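Local coordinates for extracellular solute-binding protein (Bordetella parapertussis, PDB 3PU5), which probably captures a small solute, possibly a polyamine, outside the cytoplasmic membrane and hands it to an ABC importer, at residues D69-I74 with V303-L308; D120-G125 with V133-A138; N148-N153 with E158-F163. All blocks are in the same frame, centred on the assembly; numbering follows the deposited sequence.

Contact 1: residues D69-I74 with V303-L308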
# COMPACT_ATOMS: atom_id res chain seq x y z
N ASP A 69 -5.11 11.18 -3.37
CA ASP A 69 -5.56 12.46 -2.84
C ASP A 69 -4.42 13.27 -2.27
O ASP A 69 -4.41 14.50 -2.38
CB ASP A 69 -6.68 12.24 -1.82
CG ASP A 69 -7.94 11.75 -2.48
OD1 ASP A 69 -8.57 12.55 -3.20
OD2 ASP A 69 -8.27 10.55 -2.31
N MSE A 70 -3.43 12.59 -1.68
CA MSE A 70 -2.24 13.30 -1.21
C MSE A 70 -1.53 13.99 -2.37
O MSE A 70 -0.97 15.08 -2.21
CB MSE A 70 -1.26 12.36 -0.49
CG MSE A 70 -0.10 13.11 0.19
SE MSE A 70 -0.74 14.19 1.71
CE MSE A 70 -1.33 12.71 2.86
N TYR A 71 -1.55 13.35 -3.53
CA TYR A 71 -0.92 13.96 -4.70
C TYR A 71 -1.62 15.28 -5.04
O TYR A 71 -1.01 16.16 -5.61
CB TYR A 71 -0.93 13.01 -5.90
CG TYR A 71 0.19 13.28 -6.88
CD1 TYR A 71 -0.05 13.96 -8.07
CD2 TYR A 71 1.49 12.87 -6.60
CE1 TYR A 71 0.99 14.22 -8.97
CE2 TYR A 71 2.52 13.12 -7.49
CZ TYR A 71 2.27 13.80 -8.67
OH TYR A 71 3.30 14.06 -9.55
N ARG A 72 -2.89 15.41 -4.67
CA ARG A 72 -3.61 16.67 -4.87
C ARG A 72 -2.95 17.80 -4.07
O ARG A 72 -2.77 18.91 -4.57
CB ARG A 72 -5.08 16.53 -4.47
CG ARG A 72 -5.88 15.55 -5.30
CD ARG A 72 -7.20 15.20 -4.63
NE ARG A 72 -8.12 16.34 -4.57
CZ ARG A 72 -9.30 16.32 -3.96
NH1 ARG A 72 -9.70 15.22 -3.33
NH2 ARG A 72 -10.08 17.39 -3.96
N LEU A 73 -2.62 17.49 -2.82
CA LEU A 73 -2.03 18.47 -1.92
C LEU A 73 -0.61 18.80 -2.33
O LEU A 73 -0.14 19.91 -2.10
CB LEU A 73 -2.04 17.92 -0.50
CG LEU A 73 -3.43 17.83 0.10
CD1 LEU A 73 -3.32 17.70 1.61
CD2 LEU A 73 -4.19 19.08 -0.29
N ILE A 74 0.07 17.83 -2.91
CA ILE A 74 1.39 18.07 -3.48
C ILE A 74 1.31 19.09 -4.60
O ILE A 74 2.08 20.04 -4.64
CB ILE A 74 1.99 16.78 -4.05
CG1 ILE A 74 2.53 15.91 -2.92
CG2 ILE A 74 3.13 17.10 -5.02
CD1 ILE A 74 3.71 16.55 -2.24
N VAL A 303 5.05 1.74 -7.84
CA VAL A 303 4.79 2.39 -9.11
C VAL A 303 4.54 3.88 -8.91
O VAL A 303 3.84 4.28 -7.98
CB VAL A 303 3.60 1.74 -9.83
CG1 VAL A 303 3.43 2.35 -11.22
CG2 VAL A 303 3.80 0.22 -9.91
N ASP A 304 5.12 4.69 -9.79
CA ASP A 304 5.00 6.15 -9.75
C ASP A 304 3.54 6.61 -9.66
O ASP A 304 2.75 6.35 -10.56
CB ASP A 304 5.67 6.74 -11.00
CG ASP A 304 5.53 8.25 -11.10
OD1 ASP A 304 4.96 8.88 -10.19
OD2 ASP A 304 6.00 8.82 -12.12
N THR A 305 3.20 7.30 -8.57
CA THR A 305 1.83 7.78 -8.39
C THR A 305 1.35 8.63 -9.57
O THR A 305 0.25 8.41 -10.08
CB THR A 305 1.67 8.60 -7.08
OG1 THR A 305 2.13 7.82 -5.97
CG2 THR A 305 0.21 8.98 -6.86
N ALA A 306 2.17 9.58 -9.99
CA ALA A 306 1.82 10.47 -11.10
C ALA A 306 1.56 9.68 -12.38
O ALA A 306 0.64 9.99 -13.14
CB ALA A 306 2.93 11.50 -11.34
N LEU A 307 2.36 8.64 -12.60
CA LEU A 307 2.19 7.79 -13.77
C LEU A 307 0.85 7.07 -13.73
O LEU A 307 0.11 7.07 -14.72
CB LEU A 307 3.34 6.78 -13.86
CG LEU A 307 3.25 5.79 -15.02
CD1 LEU A 307 3.23 6.53 -16.35
CD2 LEU A 307 4.41 4.80 -14.98
N LEU A 308 0.52 6.47 -12.59
CA LEU A 308 -0.76 5.77 -12.44
C LEU A 308 -1.96 6.68 -12.72
O LEU A 308 -2.90 6.30 -13.42
CB LEU A 308 -0.88 5.16 -11.04
CG LEU A 308 0.00 3.93 -10.79
CD1 LEU A 308 0.02 3.59 -9.32
CD2 LEU A 308 -0.48 2.74 -11.62

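Contact 2: residues D120-G125 with V133-A138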
# COMPACT_ATOMS: atom_id res chain seq x y z
N ASP A 120 -2.91 -27.09 -1.91
CA ASP A 120 -3.55 -28.36 -2.26
C ASP A 120 -4.04 -28.39 -3.70
O ASP A 120 -4.47 -29.43 -4.20
CB ASP A 120 -4.66 -28.73 -1.26
CG ASP A 120 -5.93 -27.92 -1.44
OD1 ASP A 120 -6.92 -28.22 -0.73
OD2 ASP A 120 -5.96 -26.98 -2.27
N LYS A 121 -3.96 -27.25 -4.37
CA LYS A 121 -4.32 -27.18 -5.78
C LYS A 121 -3.08 -26.99 -6.63
O LYS A 121 -3.02 -27.42 -7.79
CB LYS A 121 -5.32 -26.05 -6.01
CG LYS A 121 -6.77 -26.48 -5.82
CD LYS A 121 -7.43 -26.72 -7.17
CE LYS A 121 -8.34 -27.94 -7.19
NZ LYS A 121 -7.58 -29.20 -7.52
N ILE A 122 -2.07 -26.36 -6.03
CA ILE A 122 -0.84 -26.02 -6.73
C ILE A 122 0.34 -26.28 -5.80
O ILE A 122 0.76 -25.41 -5.04
CB ILE A 122 -0.87 -24.55 -7.15
CG1 ILE A 122 -2.21 -24.23 -7.82
CG2 ILE A 122 0.30 -24.24 -8.07
CD1 ILE A 122 -2.34 -22.80 -8.26
N GLN A 123 0.86 -27.49 -5.84
CA GLN A 123 1.93 -27.84 -4.92
C GLN A 123 3.19 -27.03 -5.22
O GLN A 123 3.71 -27.04 -6.34
CB GLN A 123 2.24 -29.34 -4.95
CG GLN A 123 3.18 -29.76 -3.84
CD GLN A 123 3.68 -31.19 -4.00
OE1 GLN A 123 4.60 -31.61 -3.30
NE2 GLN A 123 3.07 -31.93 -4.92
N GLY A 124 3.66 -26.30 -4.21
CA GLY A 124 4.84 -25.47 -4.37
C GLY A 124 4.53 -24.12 -4.98
O GLY A 124 5.41 -23.27 -5.06
N GLY A 125 3.29 -23.93 -5.40
CA GLY A 125 2.86 -22.66 -5.94
C GLY A 125 3.66 -22.26 -7.16
O GLY A 125 3.99 -23.10 -8.00
N VAL A 133 1.70 -15.94 -14.82
CA VAL A 133 1.09 -15.63 -16.11
C VAL A 133 1.18 -16.80 -17.10
O VAL A 133 0.17 -17.23 -17.66
CB VAL A 133 1.74 -14.38 -16.75
CG1 VAL A 133 1.21 -14.17 -18.18
CG2 VAL A 133 1.48 -13.15 -15.90
N GLU A 134 2.38 -17.32 -17.31
CA GLU A 134 2.59 -18.31 -18.35
C GLU A 134 1.90 -19.63 -18.02
O GLU A 134 1.37 -20.28 -18.91
CB GLU A 134 4.08 -18.54 -18.60
CG GLU A 134 4.82 -17.31 -19.09
CD GLU A 134 4.24 -16.72 -20.37
OE1 GLU A 134 3.63 -17.46 -21.18
OE2 GLU A 134 4.39 -15.49 -20.57
N ARG A 135 1.90 -20.01 -16.75
CA ARG A 135 1.19 -21.22 -16.34
C ARG A 135 -0.33 -21.04 -16.45
O ARG A 135 -1.06 -21.97 -16.82
CB ARG A 135 1.63 -21.69 -14.94
CG ARG A 135 3.05 -22.29 -14.92
CD ARG A 135 3.47 -22.74 -13.51
NE ARG A 135 2.69 -23.87 -13.02
CZ ARG A 135 2.81 -24.40 -11.80
NH1 ARG A 135 3.70 -23.90 -10.95
NH2 ARG A 135 2.05 -25.43 -11.43
N THR A 136 -0.81 -19.84 -16.13
CA THR A 136 -2.24 -19.56 -16.33
C THR A 136 -2.64 -19.73 -17.79
O THR A 136 -3.60 -20.43 -18.12
CB THR A 136 -2.60 -18.13 -15.88
OG1 THR A 136 -2.42 -18.02 -14.47
CG2 THR A 136 -4.05 -17.80 -16.25
N VAL A 137 -1.88 -19.09 -18.68
CA VAL A 137 -2.13 -19.12 -20.12
C VAL A 137 -2.02 -20.55 -20.69
O VAL A 137 -2.74 -20.91 -21.63
CB VAL A 137 -1.16 -18.13 -20.83
CG1 VAL A 137 -1.31 -18.18 -22.34
CG2 VAL A 137 -1.39 -16.70 -20.30
N ALA A 138 -1.14 -21.37 -20.12
CA ALA A 138 -0.98 -22.76 -20.58
C ALA A 138 -2.15 -23.62 -20.12
O ALA A 138 -2.30 -24.75 -20.56
CB ALA A 138 0.34 -23.35 -20.08

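Contact 3: residues N148-N153 with E158-F163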
# COMPACT_ATOMS: atom_id res chain seq x y z
N ASN A 148 -7.51 -8.81 -9.92
CA ASN A 148 -8.04 -7.52 -9.47
C ASN A 148 -8.92 -6.85 -10.53
O ASN A 148 -8.49 -6.66 -11.68
CB ASN A 148 -6.90 -6.53 -9.15
CG ASN A 148 -5.78 -7.15 -8.32
OD1 ASN A 148 -5.36 -6.57 -7.31
ND2 ASN A 148 -5.26 -8.29 -8.77
N ASN A 149 -10.14 -6.46 -10.17
CA ASN A 149 -10.94 -5.65 -11.08
C ASN A 149 -10.38 -4.24 -11.19
O ASN A 149 -10.24 -3.56 -10.17
CB ASN A 149 -12.40 -5.57 -10.64
CG ASN A 149 -13.27 -4.85 -11.66
OD1 ASN A 149 -14.06 -3.98 -11.31
ND2 ASN A 149 -13.11 -5.21 -12.92
N LEU A 150 -10.05 -3.80 -12.40
CA LEU A 150 -9.44 -2.47 -12.58
C LEU A 150 -10.27 -1.34 -11.95
O LEU A 150 -9.72 -0.47 -11.26
CB LEU A 150 -9.15 -2.17 -14.06
CG LEU A 150 -8.37 -0.87 -14.26
CD1 LEU A 150 -7.14 -0.86 -13.37
CD2 LEU A 150 -7.98 -0.63 -15.72
N SER A 151 -11.58 -1.36 -12.16
CA SER A 151 -12.45 -0.29 -11.69
C SER A 151 -12.75 -0.27 -10.19
O SER A 151 -13.52 0.57 -9.73
CB SER A 151 -13.80 -0.35 -12.43
OG SER A 151 -13.59 -0.33 -13.83
N SER A 152 -12.15 -1.18 -9.42
CA SER A 152 -12.59 -1.34 -8.04
C SER A 152 -11.65 -0.76 -6.98
O SER A 152 -11.88 -0.95 -5.78
CB SER A 152 -12.90 -2.81 -7.75
OG SER A 152 -14.01 -3.24 -8.52
N ASN A 153 -10.62 -0.06 -7.41
CA ASN A 153 -9.64 0.50 -6.48
C ASN A 153 -9.08 -0.57 -5.53
O ASN A 153 -9.01 -0.37 -4.30
CB ASN A 153 -10.22 1.68 -5.67
CG ASN A 153 -9.17 2.38 -4.83
OD1 ASN A 153 -8.18 2.92 -5.35
ND2 ASN A 153 -9.36 2.37 -3.51
N GLU A 158 -1.83 -1.26 -10.43
CA GLU A 158 -0.48 -1.58 -9.97
C GLU A 158 0.02 -2.93 -10.49
O GLU A 158 1.14 -3.04 -10.99
CB GLU A 158 -0.40 -1.56 -8.43
CG GLU A 158 -0.32 -0.15 -7.79
CD GLU A 158 -1.66 0.59 -7.73
OE1 GLU A 158 -2.67 0.09 -8.28
OE2 GLU A 158 -1.69 1.70 -7.14
N VAL A 159 -0.80 -3.96 -10.35
CA VAL A 159 -0.43 -5.29 -10.85
C VAL A 159 -0.18 -5.25 -12.36
O VAL A 159 0.82 -5.77 -12.84
CB VAL A 159 -1.49 -6.35 -10.51
CG1 VAL A 159 -1.04 -7.73 -11.00
CG2 VAL A 159 -1.70 -6.39 -9.01
N LEU A 160 -1.09 -4.62 -13.10
CA LEU A 160 -0.92 -4.48 -14.55
C LEU A 160 0.38 -3.75 -14.90
O LEU A 160 1.06 -4.11 -15.87
CB LEU A 160 -2.12 -3.76 -15.17
CG LEU A 160 -3.43 -4.55 -15.23
CD1 LEU A 160 -4.61 -3.63 -15.47
CD2 LEU A 160 -3.35 -5.63 -16.32
N SER A 161 0.73 -2.73 -14.12
CA SER A 161 2.00 -2.03 -14.32
C SER A 161 3.19 -2.99 -14.31
O SER A 161 4.13 -2.83 -15.09
CB SER A 161 2.21 -0.94 -13.27
OG SER A 161 1.42 0.19 -13.57
N MSE A 162 3.16 -3.97 -13.40
CA MSE A 162 4.21 -4.98 -13.35
C MSE A 162 4.22 -5.80 -14.63
O MSE A 162 5.29 -6.20 -15.10
CB MSE A 162 4.01 -5.94 -12.18
CG MSE A 162 4.51 -5.44 -10.84
SE MSE A 162 6.47 -5.37 -10.64
CE MSE A 162 6.96 -6.57 -12.06
N PHE A 163 3.03 -6.08 -15.17
CA PHE A 163 2.95 -6.80 -16.44
C PHE A 163 3.59 -5.97 -17.56
O PHE A 163 4.29 -6.50 -18.42
CB PHE A 163 1.50 -7.15 -16.81
CG PHE A 163 0.88 -8.22 -15.96
CD1 PHE A 163 1.63 -8.91 -15.02
CD2 PHE A 163 -0.46 -8.55 -16.12
CE1 PHE A 163 1.05 -9.90 -14.24
CE2 PHE A 163 -1.06 -9.54 -15.34
CZ PHE A 163 -0.30 -10.22 -14.40

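Contact 1: residues D69-I74 with V303-L308
The phenol ring of Y71 meets the first turn of helix 305-322, with the backbone N of A306 lying 4.3 Å above one face of the Y71 ring, displaced toward its rim. Two methyl groups come at the same ring obliquely. T305 CG2 approaches near the root of the ring, 4.1 Å from Y71 CD2, while A306 CB sits at the hydroxyl end, 3.6 Å from Y71 CZ. The closest approach is tighter, at 3.1 Å between Y71 OH and A306 CB, and it is a packing contact only. Y71 reaches across because its CG is anti to the backbone N (chi1 -154°), carrying the ring out from helix 67-75; its side chain and that of T305 run past one another in opposite senses. The other flat group, the R72 guanidinium, serves its own helix: R72 NH1 forms a salt bridge with D69 OD1 at 2.9 Å. OD1 lies in the guanidinium plane, while NH1 meets the carboxylate on its anti side and 25° out of its plane.

The helix start is capped by D304, at its N-cap position, whose OD1 accepts a weak bond from A306 N at 2.9 Å. T305 OG1 is hydrogen-bonded to D100 OD2, while its CG2 faces the ring. Helix 67-75 also packs on strand 62-65 and helix 44-53. The arrangement is consistent with a surface bridge between the two lobes of a periplasmic-binding-protein fold, made at a capped helix N-terminus.

Contact 2: residues D120-G125 with V133-A138
I122 is the first residue of segment 120-125 to meet R135: its CG2 methyl lies 4.0 Å from R135 NH2, oblique to the guanidinium. That methyl is anti to the backbone N of I122, and the two side chains run by one another, pointing in contrary senses. I122 also opens a type II beta turn, closed by the bond from G125 N to I122 O at 3.0 Å. G124 takes the third position of the turn with phi +83°, a backbone conformation readily adopted by glycine. G125 also has positive phi, and its carbonyl completes the contact: R135 NH1 donates to G125 O at 3.1 Å. The acceptor lies at the guanidinium edge, near its plane, but the N-H...O angle of 126° marks a weak bond.

R135 spans the gap with an otherwise extended chain bent at chi3 (67°). Its stronger attachments are salt bridges, from NE to E140 OE1 and from NH1 to E131 OE2, so the acids probably fix the guanidinium and the turn adds a minor hold. F141 packs on both I122 and R135. Along the chain the turn lies between strand 111-117 and helix 129-138; from that helix V133 and V137 pack on helix 174-184, and V133 also reaches Y167 of helix 156-167.

Contact 3: residues N148-N153 with E158-F163
N148 and V159 face each other with their CA atoms 8.0 Å apart, and L150 and L160 with theirs 9.0 Å apart, so the loop leaving strand 145-148 runs beside helix 156-167 at side-chain distance. The end of the N148 amide lies against one methyl of V159, CG2, the two side chains crossing at about a right angle. With CG1 anti to the backbone N of V159 (chi1 -178°), CG2 lies beside that N and is the branch that meets N148.

The second pair is wholly apolar. The L150 side chain does not set out straight at the helix, but its CD1 ends 4.3 Å from L160 CD1. L150 packs further on L315 and W319 of helix 305-322, and L160 on L181 of helix 174-184, so the pair links onto both helices. On helix 156-167 itself, V159 O accepts from F163 N at 3.2 Å and also lies over one face of the F163 ring, offset toward the rim.

The contact thereby braces a strand-to-helix connection, from strand 145-148 through the loop to helix 156-167, in an alpha/beta lobe where strand 145-148 pairs parallel with strand 188-192; N149 adds backbone hydrogen bonds with F192. With no polar bond between the segments, the chemistry implies ordinary van der Waals packing of buried side chains, consistent with stabilisation mainly by burial.

How the contacts relate
Contact 1 joins ends 229 residues apart, and contacts 2 and 3 both fall within that span, one after the other. Contacts 1 and 3 have centres about 16 Å apart and touch, L308 CD1 of helix 305-322 lying 3.4 Å from E158 OE2 of helix 156-167. Contacts 2 and 3, with centres about 20 Å apart, meet where V133 CG2 packs 3.7 Å from F163 CE1. Contacts 1 and 2 do not touch, their centres being about 34 Å apart. Helix 156-167 thus lies between helix 129-138 and the C-terminal helix, so contacts 2 and 3 probably belong to one lobe while contact 1 ties that lobe to the other.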